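OLD nuclease (PDB 6P74) degrades linear and supercoiled double-stranded DNA from 5' to 3', using divalent metal ions, and also has a DNA-stimulated ATPase activity, working as a homodimer. Local coordinates at residues P79-G83 with S84-T88; D171-K174 with Q175-Q179; A346-N349 with V350-R353; A441-E444 with T445-K448. All blocks are in the same frame, centred on the assembly; numbering follows the deposited sequence.

Overall arrangement
The four contacts are local and follow one another along the chain. Interaction 1, a hairpin in the N-terminal part of the ATPase domain, lies with its centre 44 Å from that of interaction 2, a helix of the dimerization domain that packs on the second subunit. Interaction 3 lies on helix 341-355 in the C-terminal part of the ATPase domain, against a Toprim helix, and interaction 4 starts a long Toprim helix; their centres are 32 Å apart. Interactions 2 and 4 mark the extremes, with centres 88 Å apart on opposite sides of the chain's centre. None of the four includes the ATP-binding residues or the metal site, where D431 and E480 hold samarium.

Interaction 1: residues P79-G83 with S84-T88; sequences PYTQG and SFNIT
Y80 and I87 form an antiparallel hydrogen-bonded pair in the hairpin of strands 79-82 and 85-88, closed by a type II' turn from Q82 to F85. Y80 N gives a nearly straight bond to I87 O (2.7 Å, 160°), and I87 N returns one to Y80 O at 2.8 Å. At the turn Q82 N binds F85 O, while F85 N reaches Q82 O at 2.8 Å from above the carbonyl plane. The packed face carries Y80, Q82, F85 and I87. Helix 127-132 covers part of it, with M129 touching Y80, Q82 and I87, and the F85 ring meets Y117 edge-to-face. The exposed face holds the non-hydrogen-bonded pair T81 and N86, whose side chains lie side by side. Both have chi1 near -60°, bringing T81 OG1 and N86 CG beside their own backbone N, and T81 OG1 donates to N86 OD1 at 2.9 Å, nearly in line with its C=O. At the open end P79 CB rests on T88 CG2 at 3.8 Å. G83 turns the corner with positive phi (56°). Backbone bonds thus fix the hairpin's register, mainly aromatic and aliphatic groups, with Q82 beside them, pack on one face, and a single hydroxyl-amide link ties the strands on the solvent side.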
ATOM      1  N   PRO A  79       1.223  32.120  -6.764  1.00 83.57           N
ATOM      2  CA  PRO A  79       1.520  32.068  -5.328  1.00 83.23           C
ATOM      3  C   PRO A  79       0.263  32.203  -4.489  1.00 80.59           C
ATOM      4  O   PRO A  79      -0.750  32.774  -4.911  1.00 79.43           O
ATOM      5  CB  PRO A  79       2.460  33.261  -5.115  1.00 84.78           C
ATOM      6  CG  PRO A  79       2.962  33.608  -6.505  1.00 80.68           C
ATOM      7  CD  PRO A  79       1.815  33.307  -7.402  1.00 76.70           C
ATOM      8  N   TYR A  80       0.322  31.640  -3.293  1.00 74.93           N
ATOM      9  CA  TYR A  80      -0.740  31.836  -2.322  1.00 78.52           C
ATOM     10  C   TYR A  80      -0.390  33.044  -1.454  1.00 79.65           C
ATOM     11  O   TYR A  80       0.696  33.096  -0.857  1.00 73.88           O
ATOM     12  CB  TYR A  80      -0.941  30.583  -1.473  1.00 76.98           C
ATOM     13  CG  TYR A  80      -2.157  30.680  -0.565  1.00 82.18           C
ATOM     14  CD1 TYR A  80      -3.419  30.359  -1.042  1.00 82.32           C
ATOM     15  CD2 TYR A  80      -2.043  31.101   0.756  1.00 80.58           C
ATOM     16  CE1 TYR A  80      -4.532  30.434  -0.236  1.00 86.05           C
ATOM     17  CE2 TYR A  80      -3.164  31.184   1.578  1.00 88.61           C
ATOM     18  CZ  TYR A  80      -4.408  30.854   1.072  1.00 89.28           C
ATOM     19  OH  TYR A  80      -5.538  30.921   1.859  1.00 95.49           O
ATOM     20  N   THR A  81      -1.294  34.020  -1.396  1.00 77.43           N
ATOM     21  CA  THR A  81      -1.078  35.202  -0.568  1.00 79.16           C
ATOM     22  C   THR A  81      -1.656  34.966   0.823  1.00 84.26           C
ATOM     23  O   THR A  81      -2.866  34.760   0.969  1.00 85.50           O
ATOM     24  CB  THR A  81      -1.712  36.450  -1.189  1.00 84.80           C
ATOM     25  OG1 THR A  81      -1.102  36.730  -2.451  1.00 89.19           O
ATOM     26  CG2 THR A  81      -1.527  37.684  -0.266  1.00 89.30           C
ATOM     27  N   GLN A  82      -0.800  35.022   1.846  1.00 89.63           N
ATOM     28  CA  GLN A  82      -1.245  35.040   3.238  1.00 94.34           C
ATOM     29  C   GLN A  82      -0.755  36.324   3.897  1.00 93.76           C
ATOM     30  O   GLN A  82       0.433  36.455   4.205  1.00 91.63           O
ATOM     31  CB  GLN A  82      -0.748  33.818   4.005  1.00 86.30           C
ATOM     32  CG  GLN A  82      -1.383  33.733   5.393  1.00 96.09           C
ATOM     33  CD  GLN A  82      -1.983  32.379   5.652  1.00106.88           C
ATOM     34  OE1 GLN A  82      -2.834  31.896   4.892  1.00109.21           O
ATOM     35  NE2 GLN A  82      -1.521  31.733   6.710  1.00112.80           N
ATOM     36  N   GLY A  83      -1.662  37.258   4.136  1.00 97.01           N
ATOM     37  CA  GLY A  83      -1.250  38.541   4.681  1.00100.90           C
ATOM     38  C   GLY A  83      -0.197  39.204   3.812  1.00 98.82           C
ATOM     39  O   GLY A  83      -0.485  39.623   2.689  1.00 96.58           O
ATOM     40  N   SER A  84       1.032  39.303   4.308  1.00101.83           N
ATOM     41  CA  SER A  84       2.113  39.912   3.550  1.00107.91           C
ATOM     42  C   SER A  84       3.049  38.879   2.936  1.00106.14           C
ATOM     43  O   SER A  84       4.084  39.251   2.380  1.00110.35           O
ATOM     44  CB  SER A  84       2.907  40.871   4.435  1.00115.78           C
ATOM     45  OG  SER A  84       3.483  40.162   5.514  1.00122.28           O
ATOM     46  N   PHE A  85       2.712  37.600   3.018  1.00102.26           N
ATOM     47  CA  PHE A  85       3.552  36.533   2.491  1.00 94.66           C
ATOM     48  C   PHE A  85       2.956  35.970   1.210  1.00 89.73           C
ATOM     49  O   PHE A  85       1.735  35.845   1.084  1.00 87.62           O
ATOM     50  CB  PHE A  85       3.726  35.412   3.515  1.00 89.50           C
ATOM     51  CG  PHE A  85       4.326  35.873   4.805  1.00 92.25           C
ATOM     52  CD1 PHE A  85       5.647  36.284   4.859  1.00 93.02           C
ATOM     53  CD2 PHE A  85       3.568  35.915   5.962  1.00 97.96           C
ATOM     54  CE1 PHE A  85       6.204  36.723   6.049  1.00103.11           C
ATOM     55  CE2 PHE A  85       4.116  36.357   7.154  1.00101.43           C
ATOM     56  CZ  PHE A  85       5.437  36.761   7.199  1.00103.18           C
ATOM     57  N   ASN A  86       3.826  35.639   0.261  1.00 91.05           N
ATOM     58  CA  ASN A  86       3.444  34.935  -0.961  1.00 89.51           C
ATOM     59  C   ASN A  86       4.159  33.591  -0.972  1.00 89.15           C
ATOM     60  O   ASN A  86       5.373  33.528  -1.200  1.00 86.89           O
ATOM     61  CB  ASN A  86       3.788  35.752  -2.207  1.00 89.25           C
ATOM     62  CG  ASN A  86       3.004  37.044  -2.286  1.00 95.54           C
ATOM     63  OD1 ASN A  86       1.803  37.035  -2.543  1.00 97.73           O
ATOM     64  ND2 ASN A  86       3.679  38.165  -2.064  1.00 97.47           N
ATOM     65  N   ILE A  87       3.413  32.531  -0.728  1.00 85.79           N
ATOM     66  CA  ILE A  87       3.961  31.184  -0.674  1.00 80.32           C
ATOM     67  C   ILE A  87       3.837  30.533  -2.038  1.00 78.37           C
ATOM     68  O   ILE A  87       2.779  30.599  -2.676  1.00 78.73           O
ATOM     69  CB  ILE A  87       3.234  30.350   0.390  1.00 83.23           C
ATOM     70  CG1 ILE A  87       3.352  31.025   1.759  1.00 79.97           C
ATOM     71  CG2 ILE A  87       3.752  28.907   0.364  1.00 83.92           C
ATOM     72  CD1 ILE A  87       4.749  31.538   2.066  1.00 74.15           C
ATOM     73  N   THR A  88       4.910  29.878  -2.480  1.00 79.18           N
ATOM     74  CA  THR A  88       4.943  29.225  -3.785  1.00 82.34           C
ATOM     75  C   THR A  88       5.290  27.741  -3.700  1.00 80.76           C
ATOM     76  O   THR A  88       5.492  27.105  -4.742  1.00 78.23           O
ATOM     77  CB  THR A  88       5.931  29.945  -4.717  1.00 81.69           C
ATOM     78  OG1 THR A  88       7.276  29.621  -4.345  1.00 77.84           O
ATOM     79  CG2 THR A  88       5.746  31.462  -4.626  1.00 86.54           C
TER

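Interaction 2: residues D171-K174 with Q175-Q179; sequences DNFK and QVYEQ
K174 and E178, one turn apart on helix 170-184, run side by side and point the same way. The lysine is the residue most covered by this contact. Its CG stands opposite the backbone N, and bends at chi2 and chi3 turn the chain along the helix, laying CD 3.9 Å from E178 CG. The charged ends stop short of a salt bridge, with K174 NZ 4.3 Å from E178 OE1. The carboxylate is engaged further on, where E178 OE2 pairs with R185. Beneath the two chains E178 N makes a nearly straight bond to K174 O (2.9 Å, 172°). Q175, next in covered surface, contributes mostly backbone: its CB lies 3.9 Å from N172 O, and its backbone N makes only weak bonds to D171 O and N172 O. F173 fills the buried side. With chi1 at -178° its ring reaches forward, and CE2 lies 3.7 Å from Y177 CB. The F173 and Y177 planes are 19° apart but slid so far past each other that they barely overlap, their centroids 6.0 Å apart. Y177 OH is bound by F221 N, and the F221 ring meets the tyrosine steeply. In the second subunit L184 packs on F173 and A180 on V176, which places this face of the helix in the dimer interface. The helix is therefore two-sided: aromatic and aliphatic groups serve the subunit contact, while the K174-E178 pair on the more open side, its charged ends apart, probably adds only a weak attraction.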
ATOM      1  N   ASP A 171     -35.250  21.098   3.606  1.00127.49           N
ATOM      2  CA  ASP A 171     -36.272  20.775   4.596  1.00126.18           C
ATOM      3  C   ASP A 171     -37.182  19.655   4.109  1.00118.71           C
ATOM      4  O   ASP A 171     -37.507  18.734   4.866  1.00117.30           O
ATOM      5  CB  ASP A 171     -37.093  22.017   4.934  1.00133.36           C
ATOM      6  CG  ASP A 171     -36.313  23.025   5.753  1.00137.28           C
ATOM      7  OD1 ASP A 171     -35.260  22.651   6.316  1.00135.50           O
ATOM      8  OD2 ASP A 171     -36.763  24.187   5.841  1.00141.83           O
ATOM      9  N   ASN A 172     -37.617  19.721   2.856  1.00116.04           N
ATOM     10  CA  ASN A 172     -38.463  18.647   2.353  1.00114.23           C
ATOM     11  C   ASN A 172     -37.700  17.329   2.318  1.00106.16           C
ATOM     12  O   ASN A 172     -38.241  16.274   2.677  1.00105.61           O
ATOM     13  CB  ASN A 172     -39.009  19.010   0.974  1.00114.07           C
ATOM     14  CG  ASN A 172     -40.485  18.706   0.847  1.00126.40           C
ATOM     15  OD1 ASN A 172     -40.900  17.944  -0.026  1.00132.51           O
ATOM     16  ND2 ASN A 172     -41.290  19.283   1.742  1.00127.05           N
ATOM     17  N   PHE A 173     -36.432  17.371   1.915  1.00 96.61           N
ATOM     18  CA  PHE A 173     -35.669  16.134   1.815  1.00 96.27           C
ATOM     19  C   PHE A 173     -35.521  15.456   3.171  1.00 98.32           C
ATOM     20  O   PHE A 173     -35.558  14.222   3.263  1.00 89.75           O
ATOM     21  CB  PHE A 173     -34.295  16.394   1.209  1.00 91.57           C
ATOM     22  CG  PHE A 173     -33.494  15.152   1.053  1.00 94.17           C
ATOM     23  CD1 PHE A 173     -33.616  14.377  -0.091  1.00 89.77           C
ATOM     24  CD2 PHE A 173     -32.662  14.715   2.075  1.00 91.33           C
ATOM     25  CE1 PHE A 173     -32.900  13.212  -0.228  1.00 87.43           C
ATOM     26  CE2 PHE A 173     -31.941  13.552   1.938  1.00 90.32           C
ATOM     27  CZ  PHE A 173     -32.060  12.796   0.785  1.00 89.46           C
ATOM     28  N   LYS A 174     -35.328  16.242   4.233  1.00109.15           N
ATOM     29  CA  LYS A 174     -35.187  15.660   5.564  1.00110.37           C
ATOM     30  C   LYS A 174     -36.410  14.835   5.941  1.00111.71           C
ATOM     31  O   LYS A 174     -36.280  13.736   6.488  1.00112.27           O
ATOM     32  CB  LYS A 174     -34.939  16.761   6.596  1.00112.00           C
ATOM     33  CG  LYS A 174     -35.289  16.377   8.033  1.00119.17           C
ATOM     34  CD  LYS A 174     -34.173  15.587   8.715  1.00120.56           C
ATOM     35  CE  LYS A 174     -33.114  16.501   9.339  1.00120.19           C
ATOM     36  NZ  LYS A 174     -31.913  15.749   9.853  1.00113.45           N
ATOM     37  N   GLN A 175     -37.611  15.333   5.639  1.00113.74           N
ATOM     38  CA  GLN A 175     -38.805  14.628   6.090  1.00115.30           C
ATOM     39  C   GLN A 175     -39.053  13.369   5.269  1.00108.52           C
ATOM     40  O   GLN A 175     -39.517  12.356   5.805  1.00104.58           O
ATOM     41  CB  GLN A 175     -40.023  15.544   6.044  1.00118.95           C
ATOM     42  CG  GLN A 175     -40.977  15.265   7.193  1.00130.11           C
ATOM     43  CD  GLN A 175     -42.446  15.408   6.816  1.00139.22           C
ATOM     44  OE1 GLN A 175     -42.789  15.950   5.758  1.00143.96           O
ATOM     45  NE2 GLN A 175     -43.323  14.915   7.689  1.00137.96           N
ATOM     46  N   VAL A 176     -38.767  13.410   3.966  1.00103.14           N
ATOM     47  CA  VAL A 176     -38.919  12.197   3.171  1.00 98.50           C
ATOM     48  C   VAL A 176     -37.820  11.201   3.515  1.00 96.00           C
ATOM     49  O   VAL A 176     -38.064   9.992   3.616  1.00 94.75           O
ATOM     50  CB  VAL A 176     -38.945  12.522   1.671  1.00 95.36           C
ATOM     51  CG1 VAL A 176     -39.166  11.247   0.873  1.00 88.10           C
ATOM     52  CG2 VAL A 176     -40.044  13.536   1.372  1.00 99.89           C
ATOM     53  N   TYR A 177     -36.599  11.691   3.725  1.00 95.95           N
ATOM     54  CA  TYR A 177     -35.500  10.804   4.094  1.00 95.14           C
ATOM     55  C   TYR A 177     -35.800  10.058   5.398  1.00 95.62           C
ATOM     56  O   TYR A 177     -35.694   8.824   5.458  1.00 84.57           O
ATOM     57  CB  TYR A 177     -34.198  11.601   4.198  1.00 86.73           C
ATOM     58  CG  TYR A 177     -33.076  10.787   4.789  1.00 91.18           C
ATOM     59  CD1 TYR A 177     -32.333   9.905   3.993  1.00 90.18           C
ATOM     60  CD2 TYR A 177     -32.768  10.878   6.143  1.00 89.42           C
ATOM     61  CE1 TYR A 177     -31.323   9.154   4.528  1.00 86.96           C
ATOM     62  CE2 TYR A 177     -31.751  10.123   6.689  1.00 87.28           C
ATOM     63  CZ  TYR A 177     -31.031   9.266   5.880  1.00 86.15           C
ATOM     64  OH  TYR A 177     -30.019   8.512   6.414  1.00 86.59           O
ATOM     65  N   GLU A 178     -36.186  10.791   6.453  1.00 97.39           N
ATOM     66  CA  GLU A 178     -36.535  10.151   7.722  1.00 99.60           C
ATOM     67  C   GLU A 178     -37.692   9.177   7.553  1.00 96.77           C
ATOM     68  O   GLU A 178     -37.710   8.103   8.167  1.00 98.77           O
ATOM     69  CB  GLU A 178     -36.896  11.204   8.771  1.00107.82           C
ATOM     70  CG  GLU A 178     -35.735  12.085   9.189  1.00113.29           C
ATOM     71  CD  GLU A 178     -34.556  11.288   9.722  1.00113.60           C
ATOM     72  OE1 GLU A 178     -33.406  11.753   9.557  1.00114.53           O
ATOM     73  OE2 GLU A 178     -34.781  10.199  10.300  1.00111.42           O
ATOM     74  N   GLN A 179     -38.677   9.550   6.741  1.00 86.70           N
ATOM     75  CA  GLN A 179     -39.783   8.653   6.442  1.00101.15           C
ATOM     76  C   GLN A 179     -39.280   7.324   5.891  1.00100.53           C
ATOM     77  O   GLN A 179     -39.805   6.256   6.233  1.00103.24           O
ATOM     78  CB  GLN A 179     -40.723   9.350   5.454  1.00107.90           C
ATOM     79  CG  GLN A 179     -42.045   8.685   5.181  1.00112.01           C
ATOM     80  CD  GLN A 179     -42.911   9.553   4.274  1.00119.98           C
ATOM     81  OE1 GLN A 179     -42.984  10.769   4.459  1.00121.57           O
ATOM     82  NE2 GLN A 179     -43.547   8.936   3.274  1.00121.72           N
TER

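Interaction 3: residues A346-N349 with V350-R353; sequences ALDN and VRNR
D348 and R351 join in a salt bridge across one turn of helix 341-355. A trans first torsion at D348 (chi1 174°) swings the carboxylate along the helix, and OD1 takes R351 NH2 at 2.7 Å (165°). The nitrogen arrives on the anti side of the oxygen, slightly out of the carboxylate plane, whereas OD1 lies in the guanidinium plane; the two planes stand 78° apart. R351 is extended through chi2 and bends at chi3, folding its head back toward D348. E321 also holds NH2 and N318 O receives NH1, so the guanidinium is gripped by three partners and its rotation is fixed. N352 projects beside D348 with ND2 3.6 Å from OD2, its amide nearly perpendicular to the carboxylate. The N349 amide crosses R353, ND2 meeting CD at 3.6 Å. R353 likewise kinks at chi3, but its head leaves the turn to pair with E413. L347 CD1 approaches V350 CB at 4.4 Å. These side chains ride on regular backbone bonds such as R351 N to L347 O, 2.8 Å. V350 and R351 rest on L414 and L347 on V418, so helix 341-355 of the ATPase domain packs against helix 409-422 of the Toprim domain, with F320 covering L347 and R351 from a loop.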
ATOM      1  N   ALA A 346      14.065  23.620 -30.191  1.00 81.05           N
ATOM      2  CA  ALA A 346      14.613  22.850 -31.307  1.00 74.56           C
ATOM      3  C   ALA A 346      13.742  21.635 -31.639  1.00 74.41           C
ATOM      4  O   ALA A 346      13.455  21.365 -32.812  1.00 70.65           O
ATOM      5  CB  ALA A 346      16.044  22.412 -30.996  1.00 69.90           C
ATOM      6  N   LEU A 347      13.323  20.877 -30.622  1.00 64.03           N
ATOM      7  CA  LEU A 347      12.438  19.747 -30.887  1.00 61.15           C
ATOM      8  C   LEU A 347      11.087  20.209 -31.447  1.00 69.29           C
ATOM      9  O   LEU A 347      10.493  19.536 -32.300  1.00 67.72           O
ATOM     10  CB  LEU A 347      12.251  18.915 -29.618  1.00 65.59           C
ATOM     11  CG  LEU A 347      11.882  17.459 -29.908  1.00 71.02           C
ATOM     12  CD1 LEU A 347      12.898  16.846 -30.894  1.00 67.89           C
ATOM     13  CD2 LEU A 347      11.799  16.632 -28.642  1.00 65.53           C
ATOM     14  N   ASP A 348      10.586  21.356 -30.992  1.00 74.27           N
ATOM     15  CA  ASP A 348       9.311  21.849 -31.504  1.00 76.17           C
ATOM     16  C   ASP A 348       9.420  22.192 -32.984  1.00 74.93           C
ATOM     17  O   ASP A 348       8.501  21.918 -33.768  1.00 74.54           O
ATOM     18  CB  ASP A 348       8.847  23.070 -30.691  1.00 81.38           C
ATOM     19  CG  ASP A 348       7.582  23.723 -31.265  1.00 82.58           C
ATOM     20  OD1 ASP A 348       6.484  23.118 -31.195  1.00 79.96           O
ATOM     21  OD2 ASP A 348       7.691  24.849 -31.800  1.00 87.21           O
ATOM     22  N   ASN A 349      10.539  22.797 -33.383  1.00 70.56           N
ATOM     23  CA  ASN A 349      10.788  23.032 -34.802  1.00 73.32           C
ATOM     24  C   ASN A 349      10.751  21.726 -35.586  1.00 74.60           C
ATOM     25  O   ASN A 349      10.202  21.673 -36.693  1.00 71.32           O
ATOM     26  CB  ASN A 349      12.133  23.730 -34.981  1.00 70.91           C
ATOM     27  CG  ASN A 349      12.476  23.971 -36.433  1.00 90.52           C
ATOM     28  OD1 ASN A 349      11.847  24.798 -37.087  1.00106.07           O
ATOM     29  ND2 ASN A 349      13.481  23.257 -36.947  1.00 99.74           N
ATOM     30  N   VAL A 350      11.327  20.660 -35.020  1.00 69.40           N
ATOM     31  CA  VAL A 350      11.357  19.379 -35.712  1.00 70.05           C
ATOM     32  C   VAL A 350       9.955  18.808 -35.785  1.00 65.58           C
ATOM     33  O   VAL A 350       9.572  18.197 -36.782  1.00 66.92           O
ATOM     34  CB  VAL A 350      12.333  18.407 -35.011  1.00 73.82           C
ATOM     35  CG1 VAL A 350      12.120  17.002 -35.510  1.00 70.12           C
ATOM     36  CG2 VAL A 350      13.788  18.828 -35.239  1.00 69.27           C
ATOM     37  N   ARG A 351       9.157  19.023 -34.741  1.00 61.94           N
ATOM     38  CA  ARG A 351       7.784  18.545 -34.766  1.00 64.22           C
ATOM     39  C   ARG A 351       6.983  19.241 -35.859  1.00 74.01           C
ATOM     40  O   ARG A 351       6.154  18.611 -36.525  1.00 80.88           O
ATOM     41  CB  ARG A 351       7.138  18.746 -33.395  1.00 67.67           C
ATOM     42  CG  ARG A 351       5.641  18.490 -33.385  1.00 69.81           C
ATOM     43  CD  ARG A 351       5.089  18.512 -31.983  1.00 69.33           C
ATOM     44  NE  ARG A 351       5.329  19.804 -31.343  1.00 71.52           N
ATOM     45  CZ  ARG A 351       5.283  20.016 -30.027  1.00 69.96           C
ATOM     46  NH1 ARG A 351       5.021  19.012 -29.186  1.00 62.66           N
ATOM     47  NH2 ARG A 351       5.516  21.236 -29.545  1.00 64.77           N
ATOM     48  N   ASN A 352       7.239  20.535 -36.078  1.00 77.59           N
ATOM     49  CA  ASN A 352       6.524  21.281 -37.110  1.00 77.03           C
ATOM     50  C   ASN A 352       6.939  20.844 -38.504  1.00 79.97           C
ATOM     51  O   ASN A 352       6.092  20.739 -39.398  1.00 86.56           O
ATOM     52  CB  ASN A 352       6.762  22.784 -36.952  1.00 77.80           C
ATOM     53  CG  ASN A 352       6.101  23.360 -35.713  1.00 88.04           C
ATOM     54  OD1 ASN A 352       5.121  22.813 -35.183  1.00 88.33           O
ATOM     55  ND2 ASN A 352       6.636  24.478 -35.241  1.00 95.02           N
ATOM     56  N   ARG A 353       8.239  20.630 -38.726  1.00 79.97           N
ATOM     57  CA  ARG A 353       8.678  20.168 -40.038  1.00 82.85           C
ATOM     58  C   ARG A 353       8.048  18.831 -40.368  1.00 78.71           C
ATOM     59  O   ARG A 353       7.762  18.548 -41.536  1.00 79.76           O
ATOM     60  CB  ARG A 353      10.206  20.039 -40.110  1.00 75.56           C
ATOM     61  CG  ARG A 353      10.981  21.332 -40.060  1.00 75.19           C
ATOM     62  CD  ARG A 353      12.451  21.086 -39.645  1.00 78.95           C
ATOM     63  NE  ARG A 353      13.330  20.755 -40.765  1.00 94.10           N
ATOM     64  CZ  ARG A 353      13.660  19.513 -41.129  1.00108.06           C
ATOM     65  NH1 ARG A 353      13.180  18.448 -40.459  1.00 98.57           N
ATOM     66  NH2 ARG A 353      14.486  19.332 -42.165  1.00114.26           N
TER

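Interaction 4: residues A441-E444 with T445-K448; sequences ADEE and TRRK
The first turn of helix 443-467 is set by backbone bonds from R446 N to D442 O, R447 N to E443 O and K448 N to E444 O, with D442 at the N-cap. The cap's carboxylate faces two amides: E444 N donates weakly to OD2, and T445 N lies 3.2 Å from OD1, although the placing of OD1 is less sure. E443 and R447 make the more exactly aligned charge pair. R447 grips side-on, NE meeting OE1 at 2.9 Å on its syn lone pair and NH2 meeting OE2 at 2.9 Å, almost straight (176°). Carboxylate and guanidinium are nearly coplanar, 26° apart, which suits a two-pronged, side-on bridge. Bends at E443 chi2 (-80°) and R447 chi3 bring the two flat ends together. E444 and K448 instead run alongside each other, both extended beyond CG, and K448 NZ sits 2.6 Å from E444 OE2, above the carboxylate plane. R446 folds back the other way over the start of the helix: NH1 binds A441 O at 2.8 Å, with that oxygen in the guanidinium plane, while one face of the group lies over E443 CA. I437 and E439 of the preceding loop also touch R446. The chemistry is that of an exposed helix start in the Toprim domain: acidic groups near the amino end should interact well with the helix dipole, two i to i+4 salt bridges brace the first turn, and R446 ties the incoming chain to it.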
ATOM      1  N   ALA A 441      18.462  12.542 -69.907  1.00 81.75           N
ATOM      2  CA  ALA A 441      17.133  13.076 -69.638  1.00 73.86           C
ATOM      3  C   ALA A 441      17.037  14.540 -70.069  1.00 76.21           C
ATOM      4  O   ALA A 441      18.024  15.183 -70.445  1.00 77.54           O
ATOM      5  CB  ALA A 441      16.778  12.938 -68.157  1.00 64.60           C
ATOM      6  N   ASP A 442      15.823  15.075 -70.010  1.00 76.56           N
ATOM      7  CA  ASP A 442      15.634  16.472 -70.367  1.00 81.88           C
ATOM      8  C   ASP A 442      16.086  17.395 -69.216  1.00 71.00           C
ATOM      9  O   ASP A 442      16.257  16.969 -68.075  1.00 65.71           O
ATOM     10  CB  ASP A 442      14.169  16.728 -70.739  1.00 79.64           C
ATOM     11  CG  ASP A 442      13.313  17.054 -69.537  1.00 87.20           C
ATOM     12  OD1 ASP A 442      13.151  16.170 -68.668  1.00 82.09           O
ATOM     13  OD2 ASP A 442      12.827  18.211 -69.460  1.00 97.76           O
ATOM     14  N   GLU A 443      16.267  18.680 -69.543  1.00 66.90           N
ATOM     15  CA  GLU A 443      16.736  19.681 -68.583  1.00 72.48           C
ATOM     16  C   GLU A 443      15.951  19.637 -67.260  1.00 66.97           C
ATOM     17  O   GLU A 443      16.549  19.643 -66.180  1.00 67.28           O
ATOM     18  CB  GLU A 443      16.669  21.074 -69.236  1.00 68.37           C
ATOM     19  CG  GLU A 443      17.419  22.211 -68.505  1.00 74.40           C
ATOM     20  CD  GLU A 443      16.638  22.789 -67.323  1.00 80.11           C
ATOM     21  OE1 GLU A 443      17.245  22.926 -66.234  1.00 79.46           O
ATOM     22  OE2 GLU A 443      15.418  23.087 -67.483  1.00 76.35           O
ATOM     23  N   GLU A 444      14.615  19.573 -67.311  1.00 60.81           N
ATOM     24  CA  GLU A 444      13.857  19.634 -66.055  1.00 63.51           C
ATOM     25  C   GLU A 444      14.107  18.401 -65.189  1.00 60.18           C
ATOM     26  O   GLU A 444      14.230  18.505 -63.965  1.00 61.78           O
ATOM     27  CB  GLU A 444      12.350  19.825 -66.323  1.00 57.60           C
ATOM     28  CG  GLU A 444      11.465  19.889 -65.023  1.00 56.03           C
ATOM     29  CD  GLU A 444      10.047  20.404 -65.266  1.00 65.23           C
ATOM     30  OE1 GLU A 444       9.860  21.310 -66.126  1.00 68.44           O
ATOM     31  OE2 GLU A 444       9.119  19.898 -64.595  1.00 55.07           O
ATOM     32  N   THR A 445      14.207  17.228 -65.796  1.00 68.52           N
ATOM     33  CA  THR A 445      14.441  16.033 -65.000  1.00 70.03           C
ATOM     34  C   THR A 445      15.836  16.042 -64.378  1.00 63.93           C
ATOM     35  O   THR A 445      15.990  15.705 -63.202  1.00 64.84           O
ATOM     36  CB  THR A 445      14.225  14.781 -65.859  1.00 74.14           C
ATOM     37  OG1 THR A 445      15.010  14.891 -67.042  1.00 96.08           O
ATOM     38  CG2 THR A 445      12.787  14.691 -66.280  1.00 63.18           C
ATOM     39  N   ARG A 446      16.859  16.442 -65.143  1.00 63.77           N
ATOM     40  CA  ARG A 446      18.209  16.524 -64.586  1.00 67.00           C
ATOM     41  C   ARG A 446      18.265  17.511 -63.429  1.00 62.59           C
ATOM     42  O   ARG A 446      18.789  17.192 -62.354  1.00 61.05           O
ATOM     43  CB  ARG A 446      19.218  16.907 -65.672  1.00 64.53           C
ATOM     44  CG  ARG A 446      19.241  15.929 -66.801  1.00 66.27           C
ATOM     45  CD  ARG A 446      20.413  16.114 -67.752  1.00 70.47           C
ATOM     46  NE  ARG A 446      20.733  17.504 -68.075  1.00 72.19           N
ATOM     47  CZ  ARG A 446      20.272  18.161 -69.134  1.00 86.65           C
ATOM     48  NH1 ARG A 446      19.439  17.577 -69.985  1.00 91.76           N
ATOM     49  NH2 ARG A 446      20.644  19.414 -69.343  1.00 87.23           N
ATOM     50  N   ARG A 447      17.711  18.717 -63.632  1.00 66.29           N
ATOM     51  CA  ARG A 447      17.709  19.729 -62.579  1.00 65.70           C
ATOM     52  C   ARG A 447      16.947  19.233 -61.352  1.00 64.66           C
ATOM     53  O   ARG A 447      17.431  19.365 -60.226  1.00 65.34           O
ATOM     54  CB  ARG A 447      17.134  21.054 -63.108  1.00 66.39           C
ATOM     55  CG  ARG A 447      16.767  22.091 -62.013  1.00 62.43           C
ATOM     56  CD  ARG A 447      16.532  23.460 -62.584  1.00 68.13           C
ATOM     57  NE  ARG A 447      15.750  23.376 -63.827  1.00 80.86           N
ATOM     58  CZ  ARG A 447      14.426  23.251 -63.886  1.00 69.00           C
ATOM     59  NH1 ARG A 447      13.725  23.209 -62.762  1.00 60.65           N
ATOM     60  NH2 ARG A 447      13.809  23.154 -65.063  1.00 64.73           N
ATOM     61  N   LYS A 448      15.787  18.593 -61.554  1.00 67.55           N
ATOM     62  CA  LYS A 448      15.022  18.111 -60.405  1.00 64.92           C
ATOM     63  C   LYS A 448      15.732  16.972 -59.688  1.00 66.34           C
ATOM     64  O   LYS A 448      15.699  16.906 -58.458  1.00 66.52           O
ATOM     65  CB  LYS A 448      13.621  17.688 -60.830  1.00 63.92           C
ATOM     66  CG  LYS A 448      12.683  18.871 -60.836  1.00 71.01           C
ATOM     67  CD  LYS A 448      11.294  18.519 -61.321  1.00 69.77           C
ATOM     68  CE  LYS A 448      10.453  19.771 -61.369  1.00 70.79           C
ATOM     69  NZ  LYS A 448       9.129  19.526 -61.974  1.00 75.84           N
TER